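Local structure of mandelate racemase/muconate lactonizing enzyme family protein (Azoarcus sp., 2QDE) at residues 6-11 / 77-82; 84-89 / 110-115; 217-222 / 242-247. The protein belongs to the mandelate racemase/muconate lactonizing enzyme family of the enolase superfamily and holds a barium ion at the metal site of its barrel domain. All blocks are in the same frame, centred on the assembly; numbering follows the deposited sequence.

In the fold
Interactions 1 and 2 lie in the N-terminal domain and follow each other along the chain. Their centres are 11 Å apart and they touch: Val-77 and Leu-78 pack on Ile-89, and Glu-81 pairs with Lys-88. Interaction 1 sets the antiparallel sheet against the end of helix 62-78, and interaction 2 packs helix 86-96 on helix 101-119. Interaction 3 comes later, between two parallel strands of the barrel domain, across the chain's centre and 39 Å from interaction 1 and 33 Å from interaction 2, centre to centre. The first two belong to the packing of the capping domain, while the third brings two of the four protein ligands to the barium ion.

Interaction 1 (6-11 / 77-82); sequences TKVEVI and VLLGED
In the N-terminal domain of this enolase-superfamily protein, strand 5-15 of the antiparallel sheet is covered by helix 62-78, and this contact lies where that helix ends and the chain turns away. Leu-79 carries most of it. It is the first residue to leave helical geometry, and its CD2 methyl rests against the strand backbone, 3.5 Å from Thr-6 C and 3.7 Å from Lys-7 N. The same methyl lies 4.0 Å from Val-8 CG2, where the two side chains meet at a slant. Leu-79 CG stands opposite its own carbonyl carbon (chi1 -70°), and from there the branch carrying CD2 extends to the strand. Val-8 offers CG2, the methyl beside its backbone N, and this one group serves both leucines: on the helical side it approaches Leu-78 CB at 4.3 Å.

The strand is irregular just here. Thr-6 and Lys-7 both face His-39 of strand 31-40 in a classic beta bulge, and it is the backbone around their peptide link that Leu-79 covers. On the other segment, Leu-78 to Glu-81 form a type II turn closed by a bond from Glu-81 N to Leu-78 O at 3.0 Å. Gly-80 takes the left-handed conformation (phi 82°) within it. Glu-81 OE2 then accepts the amide of Asp-82 through its anti lone pair, at 2.7 Å from Asp-82 N, while OE1 forms a salt bridge with Lys-88.

Val-8 also packs on Ile-69 and Ala-74 of helix 62-78. Strand and turn are thus joined by van der Waals contact alone: a leucine methyl on a peptide, and a valine methyl against leucine carbons, with the polar bonds kept within the turn or directed to neighbouring strands and helices.

Interaction 2 (84-89 / 110-115); sequences TKIEKI and ALHDLV
Ile-86, in the first turn of helix 86-96, points its side chain at helix 101-119. From CB, the CG2 methyl comes in above the imidazole ring, 3.9 Å from His-112 CE1, on the face that CD1 also covers. The other branch starts with CG1, which passes Leu-111 CB at 4.1 Å as the two side chains run by one another in opposite directions. With chi2 at 176° the chain is extended, and its CD1 tip ends over the middle of the imidazole, 3.6 Å from the centroid of the His-112 ring and 6° off its normal, a CH-pi contact. The same methyl also lies 4.2 Å from Val-115 CG2.

Val-115 CG2 abuts the backbone of Thr-84, 3.7 Å from its CA; on the next turn of helix 86-96, Ile-89 and Leu-111 meet tip to tip, with Ile-89 CG2 3.9 Å from Leu-111 CD1. His-112 ND1 is hydrogen-bonded to Asp-108 O, one helical turn back, and Leu-277 of the barrel domain's helix 277-290 touches the same side chain.

That bond probably limits rotation of the imidazole, leaving a steady face for the methyl; dispersion and CH-pi attraction join these two helices within the N-terminal domain.

Interaction 3 (217-222 / 242-247); sequences LSKIEQ and PIYADE. With BA (barium ion), chain I.
Glu-221 and Asp-246 meet at the barium ion, each giving one carboxylate oxygen: Glu-221 OE2 at 2.8 Å and Asp-246 OD2 at 2.7 Å. The two oxygens lie 3.2 Å apart, with their carboxylate planes turned by 53°, a closeness that the shared cation probably makes tolerable. Asp-195 and Asn-197 complete the protein's share of the site. Glu-221 OE1 forms a salt bridge with Lys-165, and Asp-246 OD1 one with Lys-273 and a hydrogen bond with Tyr-57; the two lysines probably offset part of the negative charge. Glu-221 reaches the ion extended, CG anti to the backbone N (chi1 -174°).

Behind the site three backbone hydrogen bonds link the parallel strands: Ile-220 N to Pro-242 O at 2.9 Å, Tyr-244 N to Ile-220 O at 3.1 Å and Gln-222 N to Tyr-244 O at 2.8 Å. Strands 220-221 and 243-245, with helix 229-236 between them, make one beta-alpha-beta unit of the TIM-barrel-like domain, with the metal ligands at the strands' C-terminal ends.

On the Glu-221 face, the Lys-219 chain lies over the Tyr-244 ring, and its NZ makes an off-centre cation-pi contact and donates a hydrogen bond to Ser-218 OG, itself bonded to Asp-191. On the other face, Ile-220 CB packs against Ile-243 CD1 at 3.9 Å. At the end of the pair away from the metal, Pro-242 CG sits 3.3 Å from Ser-218 O.

Interaction 1 (6-11 / 77-82)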
ATOM      1  N   THR A   6      10.385 -51.561   3.491  1.00 22.47           N
ATOM      2  CA  THR A   6      11.596 -52.291   3.847  1.00 22.73           C
ATOM      3  C   THR A   6      12.697 -52.158   2.811  1.00 22.68           C
ATOM      4  O   THR A   6      13.837 -52.550   3.059  1.00 23.20           O
ATOM      5  CB  THR A   6      11.297 -53.786   4.004  1.00 22.53           C
ATOM      6  OG1 THR A   6      10.810 -54.296   2.759  1.00 23.22           O
ATOM      7  CG2 THR A   6      10.252 -54.013   5.075  1.00 24.19           C
ATOM      8  N   LYS A   7      12.360 -51.609   1.649  1.00 23.68           N
ATOM      9  CA  LYS A   7      13.340 -51.470   0.588  1.00 22.51           C
ATOM     10  C   LYS A   7      12.988 -50.320  -0.347  1.00 22.38           C
ATOM     11  O   LYS A   7      11.848 -50.185  -0.784  1.00 20.17           O
ATOM     12  CB  LYS A   7      13.417 -52.793  -0.180  1.00 24.44           C
ATOM     13  CG  LYS A   7      14.483 -52.903  -1.252  1.00 26.85           C
ATOM     14  CD  LYS A   7      14.486 -54.343  -1.785  1.00 29.94           C
ATOM     15  CE  LYS A   7      15.025 -54.431  -3.203  1.00 33.36           C
ATOM     16  NZ  LYS A   7      14.837 -55.802  -3.785  1.00 34.74           N
ATOM     17  N   VAL A   8      13.978 -49.484  -0.642  1.00 20.89           N
ATOM     18  CA  VAL A   8      13.771 -48.359  -1.534  1.00 19.87           C
ATOM     19  C   VAL A   8      14.676 -48.549  -2.744  1.00 21.64           C
ATOM     20  O   VAL A   8      15.901 -48.644  -2.612  1.00 21.58           O
ATOM     21  CB  VAL A   8      14.090 -47.027  -0.819  1.00 19.64           C
ATOM     22  CG1 VAL A   8      13.888 -45.861  -1.764  1.00 19.00           C
ATOM     23  CG2 VAL A   8      13.197 -46.881   0.402  1.00 17.82           C
ATOM     24  N   GLU A   9      14.066 -48.613  -3.924  1.00 20.70           N
ATOM     25  CA  GLU A   9      14.803 -48.826  -5.164  1.00 22.01           C
ATOM     26  C   GLU A   9      14.571 -47.750  -6.226  1.00 21.83           C
ATOM     27  O   GLU A   9      13.431 -47.465  -6.593  1.00 21.14           O
ATOM     28  CB  GLU A   9      14.438 -50.205  -5.732  1.00 22.47           C
ATOM     29  CG  GLU A   9      14.829 -50.426  -7.182  1.00 24.09           C
ATOM     30  CD  GLU A   9      14.426 -51.799  -7.684  1.00 26.63           C
ATOM     31  OE1 GLU A   9      13.510 -52.404  -7.085  1.00 26.90           O
ATOM     32  OE2 GLU A   9      15.013 -52.270  -8.683  1.00 28.31           O
ATOM     33  N   VAL A  10      15.666 -47.175  -6.723  1.00 20.10           N
ATOM     34  CA  VAL A  10      15.607 -46.137  -7.749  1.00 20.69           C
ATOM     35  C   VAL A  10      16.316 -46.604  -9.015  1.00 20.12           C
ATOM     36  O   VAL A  10      17.509 -46.893  -8.992  1.00 21.26           O
ATOM     37  CB  VAL A  10      16.266 -44.830  -7.264  1.00 19.24           C
ATOM     38  CG1 VAL A  10      16.189 -43.776  -8.357  1.00 19.65           C
ATOM     39  CG2 VAL A  10      15.568 -44.338  -6.006  1.00 19.72           C
ATOM     40  N   ILE A  11      15.566 -46.670 -10.111  1.00 19.76           N
ATOM     41  CA  ILE A  11      16.074 -47.127 -11.400  1.00 19.13           C
ATOM     42  C   ILE A  11      16.206 -45.998 -12.417  1.00 20.13           C
ATOM     43  O   ILE A  11      15.213 -45.364 -12.786  1.00 20.17           O
ATOM     44  CB  ILE A  11      15.124 -48.180 -12.017  1.00 20.86           C
ATOM     45  CG1 ILE A  11      14.798 -49.258 -10.985  1.00 19.39           C
ATOM     46  CG2 ILE A  11      15.747 -48.778 -13.268  1.00 18.70           C
ATOM     47  CD1 ILE A  11      13.674 -50.163 -11.400  1.00 21.82           C
ATOM     48  N   VAL A  77      13.521 -41.160   6.521  1.00 21.17           N
ATOM     49  CA  VAL A  77      12.066 -41.062   6.575  1.00 20.29           C
ATOM     50  C   VAL A  77      11.240 -42.249   6.112  1.00 18.51           C
ATOM     51  O   VAL A  77      10.217 -42.559   6.719  1.00 20.13           O
ATOM     52  CB  VAL A  77      11.576 -39.831   5.764  1.00 18.78           C
ATOM     53  CG1 VAL A  77      10.077 -39.650   5.937  1.00 19.50           C
ATOM     54  CG2 VAL A  77      12.312 -38.586   6.210  1.00 17.68           C
ATOM     55  N   LEU A  78      11.678 -42.902   5.043  1.00 19.47           N
ATOM     56  CA  LEU A  78      10.928 -44.011   4.451  1.00 18.77           C
ATOM     57  C   LEU A  78      11.081 -45.422   5.039  1.00 20.78           C
ATOM     58  O   LEU A  78      10.086 -46.080   5.346  1.00 20.01           O
ATOM     59  CB  LEU A  78      11.215 -44.060   2.943  1.00 19.14           C
ATOM     60  CG  LEU A  78      10.898 -42.792   2.137  1.00 18.11           C
ATOM     61  CD1 LEU A  78      11.326 -42.976   0.695  1.00 16.57           C
ATOM     62  CD2 LEU A  78       9.405 -42.477   2.224  1.00 18.75           C
ATOM     63  N   LEU A  79      12.317 -45.891   5.179  1.00 21.51           N
ATOM     64  CA  LEU A  79      12.562 -47.234   5.700  1.00 22.33           C
ATOM     65  C   LEU A  79      11.999 -47.448   7.101  1.00 22.41           C
ATOM     66  O   LEU A  79      12.251 -46.662   8.015  1.00 22.47           O
ATOM     67  CB  LEU A  79      14.061 -47.539   5.663  1.00 21.35           C
ATOM     68  CG  LEU A  79      14.583 -47.725   4.235  1.00 20.36           C
ATOM     69  CD1 LEU A  79      16.099 -47.702   4.207  1.00 21.36           C
ATOM     70  CD2 LEU A  79      14.045 -49.031   3.672  1.00 18.31           C
ATOM     71  N   GLY A  80      11.219 -48.517   7.251  1.00 23.42           N
ATOM     72  CA  GLY A  80      10.620 -48.830   8.535  1.00 23.37           C
ATOM     73  C   GLY A  80       9.343 -48.055   8.820  1.00 24.47           C
ATOM     74  O   GLY A  80       8.713 -48.251   9.862  1.00 23.56           O
ATOM     75  N   GLU A  81       8.945 -47.189   7.894  1.00 23.51           N
ATOM     76  CA  GLU A  81       7.745 -46.373   8.075  1.00 22.47           C
ATOM     77  C   GLU A  81       6.483 -46.953   7.432  1.00 23.16           C
ATOM     78  O   GLU A  81       6.550 -47.681   6.439  1.00 23.93           O
ATOM     79  CB  GLU A  81       7.997 -44.955   7.528  1.00 23.66           C
ATOM     80  CG  GLU A  81       6.817 -44.000   7.694  1.00 24.60           C
ATOM     81  CD  GLU A  81       6.465 -43.780   9.154  1.00 24.84           C
ATOM     82  OE1 GLU A  81       7.007 -42.835   9.763  1.00 24.31           O
ATOM     83  OE2 GLU A  81       5.663 -44.568   9.698  1.00 26.03           O
ATOM     84  N   ASP A  82       5.337 -46.615   8.022  1.00 21.95           N
ATOM     85  CA  ASP A  82       4.020 -47.030   7.544  1.00 21.77           C
ATOM     86  C   ASP A  82       3.716 -46.124   6.339  1.00 21.39           C
ATOM     87  O   ASP A  82       3.604 -44.907   6.485  1.00 18.99           O
ATOM     88  CB  ASP A  82       2.983 -46.810   8.660  1.00 21.99           C
ATOM     89  CG  ASP A  82       1.589 -47.270   8.277  1.00 23.74           C
ATOM     90  OD1 ASP A  82       1.287 -47.355   7.063  1.00 22.30           O
ATOM     91  OD2 ASP A  82       0.780 -47.530   9.201  1.00 23.80           O
TER

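Interaction 2 (84-89 / 110-115)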
ATOM      1  N   THR A  84       1.040 -45.510   4.770  1.00 20.19           N
ATOM      2  CA  THR A  84      -0.237 -44.805   4.831  1.00 20.00           C
ATOM      3  C   THR A  84      -0.094 -43.400   5.422  1.00 19.04           C
ATOM      4  O   THR A  84      -0.973 -42.554   5.254  1.00 20.51           O
ATOM      5  CB  THR A  84      -1.279 -45.561   5.702  1.00 20.61           C
ATOM      6  OG1 THR A  84      -0.748 -45.765   7.019  1.00 20.60           O
ATOM      7  CG2 THR A  84      -1.648 -46.893   5.073  1.00 21.10           C
ATOM      8  N   LYS A  85       1.011 -43.162   6.118  1.00 18.17           N
ATOM      9  CA  LYS A  85       1.254 -41.871   6.756  1.00 18.60           C
ATOM     10  C   LYS A  85       1.864 -40.868   5.781  1.00 16.29           C
ATOM     11  O   LYS A  85       2.994 -40.409   5.953  1.00 15.39           O
ATOM     12  CB  LYS A  85       2.155 -42.076   7.977  1.00 17.07           C
ATOM     13  CG  LYS A  85       1.537 -43.027   8.993  1.00 18.09           C
ATOM     14  CD  LYS A  85       2.412 -43.225  10.212  1.00 19.09           C
ATOM     15  CE  LYS A  85       1.669 -44.018  11.270  1.00 21.00           C
ATOM     16  NZ  LYS A  85       2.453 -44.125  12.533  1.00 24.04           N
ATOM     17  N   ILE A  86       1.086 -40.534   4.755  1.00 16.48           N
ATOM     18  CA  ILE A  86       1.524 -39.603   3.724  1.00 16.06           C
ATOM     19  C   ILE A  86       1.721 -38.173   4.224  1.00 16.20           C
ATOM     20  O   ILE A  86       2.725 -37.553   3.890  1.00 13.66           O
ATOM     21  CB  ILE A  86       0.557 -39.632   2.517  1.00 17.58           C
ATOM     22  CG1 ILE A  86       0.621 -41.020   1.854  1.00 18.41           C
ATOM     23  CG2 ILE A  86       0.948 -38.563   1.496  1.00 16.34           C
ATOM     24  CD1 ILE A  86      -0.354 -41.211   0.704  1.00 19.09           C
ATOM     25  N   GLU A  87       0.783 -37.648   5.015  1.00 14.66           N
ATOM     26  CA  GLU A  87       0.935 -36.291   5.557  1.00 15.76           C
ATOM     27  C   GLU A  87       2.252 -36.220   6.342  1.00 17.11           C
ATOM     28  O   GLU A  87       3.048 -35.297   6.172  1.00 16.04           O
ATOM     29  CB  GLU A  87      -0.216 -35.936   6.514  1.00 13.92           C
ATOM     30  CG  GLU A  87      -1.550 -35.543   5.873  1.00 15.69           C
ATOM     31  CD  GLU A  87      -1.681 -34.044   5.598  1.00 17.85           C
ATOM     32  OE1 GLU A  87      -1.003 -33.231   6.270  1.00 17.15           O
ATOM     33  OE2 GLU A  87      -2.487 -33.677   4.716  1.00 18.85           O
ATOM     34  N   LYS A  88       2.466 -37.207   7.208  1.00 17.70           N
ATOM     35  CA  LYS A  88       3.664 -37.256   8.036  1.00 16.72           C
ATOM     36  C   LYS A  88       4.948 -37.283   7.207  1.00 17.47           C
ATOM     37  O   LYS A  88       5.849 -36.471   7.423  1.00 16.92           O
ATOM     38  CB  LYS A  88       3.615 -38.483   8.955  1.00 17.27           C
ATOM     39  CG  LYS A  88       4.749 -38.545   9.972  1.00 18.24           C
ATOM     40  CD  LYS A  88       4.799 -39.906  10.658  1.00 19.54           C
ATOM     41  CE  LYS A  88       6.018 -40.019  11.563  1.00 20.48           C
ATOM     42  NZ  LYS A  88       6.229 -41.420  12.031  1.00 22.47           N
ATOM     43  N   ILE A  89       5.028 -38.211   6.257  1.00 16.41           N
ATOM     44  CA  ILE A  89       6.213 -38.345   5.410  1.00 17.01           C
ATOM     45  C   ILE A  89       6.487 -37.114   4.542  1.00 17.29           C
ATOM     46  O   ILE A  89       7.632 -36.668   4.431  1.00 17.49           O
ATOM     47  CB  ILE A  89       6.096 -39.599   4.509  1.00 16.43           C
ATOM     48  CG1 ILE A  89       6.057 -40.850   5.390  1.00 16.53           C
ATOM     49  CG2 ILE A  89       7.272 -39.665   3.539  1.00 16.13           C
ATOM     50  CD1 ILE A  89       5.682 -42.121   4.649  1.00 15.80           C
ATOM     51  N   ALA A 110       4.653 -42.903  -5.390  1.00 16.86           N
ATOM     52  CA  ALA A 110       4.776 -44.309  -5.009  1.00 17.37           C
ATOM     53  C   ALA A 110       4.060 -44.607  -3.700  1.00 16.76           C
ATOM     54  O   ALA A 110       3.600 -45.722  -3.480  1.00 17.66           O
ATOM     55  CB  ALA A 110       6.259 -44.711  -4.908  1.00 15.46           C
ATOM     56  N   LEU A 111       3.967 -43.619  -2.820  1.00 18.67           N
ATOM     57  CA  LEU A 111       3.276 -43.835  -1.553  1.00 17.58           C
ATOM     58  C   LEU A 111       1.781 -44.008  -1.830  1.00 18.10           C
ATOM     59  O   LEU A 111       1.147 -44.928  -1.307  1.00 17.36           O
ATOM     60  CB  LEU A 111       3.519 -42.660  -0.594  1.00 17.56           C
ATOM     61  CG  LEU A 111       4.877 -42.652   0.119  1.00 18.29           C
ATOM     62  CD1 LEU A 111       5.121 -41.303   0.782  1.00 16.67           C
ATOM     63  CD2 LEU A 111       4.914 -43.777   1.156  1.00 18.65           C
ATOM     64  N   HIS A 112       1.224 -43.133  -2.667  1.00 17.08           N
ATOM     65  CA  HIS A 112      -0.196 -43.219  -3.003  1.00 16.67           C
ATOM     66  C   HIS A 112      -0.497 -44.529  -3.724  1.00 16.54           C
ATOM     67  O   HIS A 112      -1.542 -45.137  -3.509  1.00 13.92           O
ATOM     68  CB  HIS A 112      -0.631 -42.053  -3.895  1.00 17.78           C
ATOM     69  CG  HIS A 112      -0.873 -40.777  -3.150  1.00 19.35           C
ATOM     70  ND1 HIS A 112       0.144 -39.914  -2.801  1.00 20.06           N
ATOM     71  CD2 HIS A 112      -2.016 -40.222  -2.681  1.00 19.27           C
ATOM     72  CE1 HIS A 112      -0.363 -38.881  -2.150  1.00 19.72           C
ATOM     73  NE2 HIS A 112      -1.671 -39.044  -2.063  1.00 19.79           N
ATOM     74  N   ASP A 113       0.413 -44.949  -4.598  1.00 16.45           N
ATOM     75  CA  ASP A 113       0.226 -46.196  -5.332  1.00 17.66           C
ATOM     76  C   ASP A 113       0.174 -47.357  -4.342  1.00 15.78           C
ATOM     77  O   ASP A 113      -0.732 -48.189  -4.391  1.00 18.60           O
ATOM     78  CB  ASP A 113       1.369 -46.409  -6.323  1.00 17.87           C
ATOM     79  CG  ASP A 113       1.228 -47.700  -7.102  1.00 18.97           C
ATOM     80  OD1 ASP A 113       0.183 -47.890  -7.756  1.00 18.18           O
ATOM     81  OD2 ASP A 113       2.169 -48.524  -7.060  1.00 21.65           O
ATOM     82  N   LEU A 114       1.141 -47.391  -3.432  1.00 16.91           N
ATOM     83  CA  LEU A 114       1.219 -48.442  -2.430  1.00 18.35           C
ATOM     84  C   LEU A 114       0.018 -48.448  -1.485  1.00 19.08           C
ATOM     85  O   LEU A 114      -0.480 -49.510  -1.116  1.00 17.21           O
ATOM     86  CB  LEU A 114       2.519 -48.302  -1.640  1.00 19.73           C
ATOM     87  CG  LEU A 114       2.855 -49.362  -0.587  1.00 20.30           C
ATOM     88  CD1 LEU A 114       2.696 -50.761  -1.168  1.00 20.34           C
ATOM     89  CD2 LEU A 114       4.286 -49.131  -0.109  1.00 20.63           C
ATOM     90  N   VAL A 115      -0.457 -47.266  -1.099  1.00 18.99           N
ATOM     91  CA  VAL A 115      -1.610 -47.182  -0.203  1.00 18.71           C
ATOM     92  C   VAL A 115      -2.847 -47.671  -0.941  1.00 19.26           C
ATOM     93  O   VAL A 115      -3.648 -48.435  -0.395  1.00 20.66           O
ATOM     94  CB  VAL A 115      -1.821 -45.735   0.306  1.00 18.66           C
ATOM     95  CG1 VAL A 115      -3.125 -45.625   1.083  1.00 18.03           C
ATOM     96  CG2 VAL A 115      -0.662 -45.341   1.205  1.00 16.01           C
TER

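Interaction 3 (217-222 / 242-247)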
ATOM      1  N   LEU A 217      -4.351 -14.429 -29.275  1.00 24.14           N
ATOM      2  CA  LEU A 217      -3.972 -15.603 -28.501  1.00 21.76           C
ATOM      3  C   LEU A 217      -4.780 -15.591 -27.196  1.00 22.80           C
ATOM      4  O   LEU A 217      -5.008 -14.530 -26.608  1.00 23.20           O
ATOM      5  CB  LEU A 217      -2.473 -15.554 -28.201  1.00 20.43           C
ATOM      6  CG  LEU A 217      -1.558 -15.514 -29.433  1.00 19.60           C
ATOM      7  CD1 LEU A 217      -0.125 -15.194 -29.022  1.00 19.25           C
ATOM      8  CD2 LEU A 217      -1.627 -16.852 -30.160  1.00 19.81           C
ATOM      9  N   SER A 218      -5.217 -16.761 -26.743  1.00 20.28           N
ATOM     10  CA  SER A 218      -5.991 -16.825 -25.509  1.00 21.47           C
ATOM     11  C   SER A 218      -5.153 -16.413 -24.300  1.00 21.60           C
ATOM     12  O   SER A 218      -5.695 -15.966 -23.288  1.00 20.63           O
ATOM     13  CB  SER A 218      -6.558 -18.232 -25.291  1.00 21.29           C
ATOM     14  OG  SER A 218      -5.527 -19.172 -25.043  1.00 23.43           O
ATOM     15  N   LYS A 219      -3.833 -16.550 -24.407  1.00 20.35           N
ATOM     16  CA  LYS A 219      -2.943 -16.191 -23.307  1.00 19.66           C
ATOM     17  C   LYS A 219      -1.470 -16.347 -23.668  1.00 20.01           C
ATOM     18  O   LYS A 219      -1.133 -16.939 -24.696  1.00 20.24           O
ATOM     19  CB  LYS A 219      -3.254 -17.070 -22.087  1.00 19.40           C
ATOM     20  CG  LYS A 219      -3.387 -18.563 -22.425  1.00 22.73           C
ATOM     21  CD  LYS A 219      -3.775 -19.386 -21.205  1.00 23.68           C
ATOM     22  CE  LYS A 219      -4.320 -20.753 -21.589  1.00 23.72           C
ATOM     23  NZ  LYS A 219      -5.623 -20.649 -22.286  1.00 24.53           N
ATOM     24  N   ILE A 220      -0.606 -15.792 -22.820  1.00 18.14           N
ATOM     25  CA  ILE A 220       0.843 -15.898 -22.978  1.00 17.62           C
ATOM     26  C   ILE A 220       1.350 -16.593 -21.716  1.00 17.43           C
ATOM     27  O   ILE A 220       1.213 -16.060 -20.617  1.00 17.56           O
ATOM     28  CB  ILE A 220       1.542 -14.520 -23.062  1.00 17.91           C
ATOM     29  CG1 ILE A 220       0.935 -13.673 -24.187  1.00 17.90           C
ATOM     30  CG2 ILE A 220       3.031 -14.726 -23.304  1.00 17.97           C
ATOM     31  CD1 ILE A 220       1.037 -14.303 -25.542  1.00 15.62           C
ATOM     32  N   GLU A 221       1.924 -17.781 -21.866  1.00 16.79           N
ATOM     33  CA  GLU A 221       2.426 -18.519 -20.714  1.00 15.81           C
ATOM     34  C   GLU A 221       3.848 -18.134 -20.303  1.00 16.41           C
ATOM     35  O   GLU A 221       4.793 -18.244 -21.093  1.00 16.51           O
ATOM     36  CB  GLU A 221       2.373 -20.022 -20.987  1.00 16.88           C
ATOM     37  CG  GLU A 221       2.737 -20.889 -19.778  1.00 16.72           C
ATOM     38  CD  GLU A 221       2.708 -22.378 -20.095  1.00 20.85           C
ATOM     39  OE1 GLU A 221       1.926 -22.774 -20.990  1.00 20.59           O
ATOM     40  OE2 GLU A 221       3.453 -23.149 -19.435  1.00 18.66           O
ATOM     41  N   GLN A 222       3.978 -17.685 -19.056  1.00 15.29           N
ATOM     42  CA  GLN A 222       5.254 -17.287 -18.459  1.00 15.27           C
ATOM     43  C   GLN A 222       6.219 -16.542 -19.383  1.00 15.79           C
ATOM     44  O   GLN A 222       7.265 -17.080 -19.771  1.00 15.36           O
ATOM     45  CB  GLN A 222       5.974 -18.516 -17.895  1.00 13.75           C
ATOM     46  CG  GLN A 222       7.087 -18.170 -16.915  1.00 15.12           C
ATOM     47  CD  GLN A 222       6.552 -17.662 -15.587  1.00 15.07           C
ATOM     48  OE1 GLN A 222       7.019 -16.650 -15.060  1.00 17.42           O
ATOM     49  NE2 GLN A 222       5.570 -18.367 -15.036  1.00 12.14           N
ATOM     50  N   PRO A 242      -4.111 -12.107 -21.836  1.00 16.14           N
ATOM     51  CA  PRO A 242      -3.985 -12.705 -20.503  1.00 15.85           C
ATOM     52  C   PRO A 242      -2.582 -13.263 -20.304  1.00 15.77           C
ATOM     53  O   PRO A 242      -2.000 -13.816 -21.229  1.00 16.08           O
ATOM     54  CB  PRO A 242      -5.038 -13.810 -20.515  1.00 14.01           C
ATOM     55  CG  PRO A 242      -6.069 -13.291 -21.473  1.00 16.73           C
ATOM     56  CD  PRO A 242      -5.219 -12.725 -22.583  1.00 15.90           C
ATOM     57  N   ILE A 243      -2.049 -13.106 -19.097  1.00 15.84           N
ATOM     58  CA  ILE A 243      -0.721 -13.592 -18.762  1.00 15.34           C
ATOM     59  C   ILE A 243      -0.852 -14.692 -17.705  1.00 17.80           C
ATOM     60  O   ILE A 243      -1.335 -14.434 -16.600  1.00 17.44           O
ATOM     61  CB  ILE A 243       0.154 -12.454 -18.190  1.00 16.34           C
ATOM     62  CG1 ILE A 243       0.199 -11.274 -19.172  1.00 17.47           C
ATOM     63  CG2 ILE A 243       1.547 -12.972 -17.876  1.00 14.32           C
ATOM     64  CD1 ILE A 243       0.799 -11.606 -20.525  1.00 18.97           C
ATOM     65  N   TYR A 244      -0.430 -15.908 -18.048  1.00 15.80           N
ATOM     66  CA  TYR A 244      -0.496 -17.049 -17.132  1.00 15.87           C
ATOM     67  C   TYR A 244       0.876 -17.360 -16.536  1.00 16.73           C
ATOM     68  O   TYR A 244       1.902 -17.143 -17.182  1.00 17.17           O
ATOM     69  CB  TYR A 244      -1.016 -18.293 -17.859  1.00 16.16           C
ATOM     70  CG  TYR A 244      -2.525 -18.372 -17.972  1.00 18.55           C
ATOM     71  CD1 TYR A 244      -3.286 -17.257 -18.335  1.00 18.02           C
ATOM     72  CD2 TYR A 244      -3.186 -19.578 -17.755  1.00 17.03           C
ATOM     73  CE1 TYR A 244      -4.673 -17.347 -18.482  1.00 18.65           C
ATOM     74  CE2 TYR A 244      -4.569 -19.679 -17.898  1.00 19.81           C
ATOM     75  CZ  TYR A 244      -5.304 -18.562 -18.262  1.00 18.93           C
ATOM     76  OH  TYR A 244      -6.666 -18.673 -18.400  1.00 21.97           O
ATOM     77  N   ALA A 245       0.886 -17.888 -15.314  1.00 14.42           N
ATOM     78  CA  ALA A 245       2.133 -18.219 -14.640  1.00 14.88           C
ATOM     79  C   ALA A 245       2.346 -19.725 -14.496  1.00 15.57           C
ATOM     80  O   ALA A 245       1.437 -20.451 -14.095  1.00 14.19           O
ATOM     81  CB  ALA A 245       2.156 -17.571 -13.269  1.00 13.51           C
ATOM     82  N   ASP A 246       3.545 -20.191 -14.836  1.00 15.93           N
ATOM     83  CA  ASP A 246       3.884 -21.603 -14.691  1.00 16.49           C
ATOM     84  C   ASP A 246       5.061 -21.654 -13.733  1.00 16.72           C
ATOM     85  O   ASP A 246       4.890 -21.892 -12.536  1.00 15.41           O
ATOM     86  CB  ASP A 246       4.276 -22.225 -16.035  1.00 18.34           C
ATOM     87  CG  ASP A 246       4.752 -23.669 -15.899  1.00 19.86           C
ATOM     88  OD1 ASP A 246       4.747 -24.221 -14.774  1.00 19.45           O
ATOM     89  OD2 ASP A 246       5.133 -24.256 -16.934  1.00 20.03           O
ATOM     90  N   GLU A 247       6.253 -21.397 -14.264  1.00 15.14           N
ATOM     91  CA  GLU A 247       7.458 -21.402 -13.458  1.00 16.58           C
ATOM     92  C   GLU A 247       7.326 -20.538 -12.204  1.00 16.56           C
ATOM     93  O   GLU A 247       7.842 -20.899 -11.152  1.00 16.69           O
ATOM     94  CB  GLU A 247       8.662 -20.942 -14.291  1.00 17.22           C
ATOM     95  CG  GLU A 247       9.170 -21.989 -15.279  1.00 19.42           C
ATOM     96  CD  GLU A 247       8.463 -21.954 -16.628  1.00 21.83           C
ATOM     97  OE1 GLU A 247       7.282 -21.545 -16.697  1.00 20.69           O
ATOM     98  OE2 GLU A 247       9.102 -22.350 -17.627  1.00 23.21           O
TER
HETATM   99 BA    BA I 401       6.206 -23.542 -19.256  1.00 50.18          BA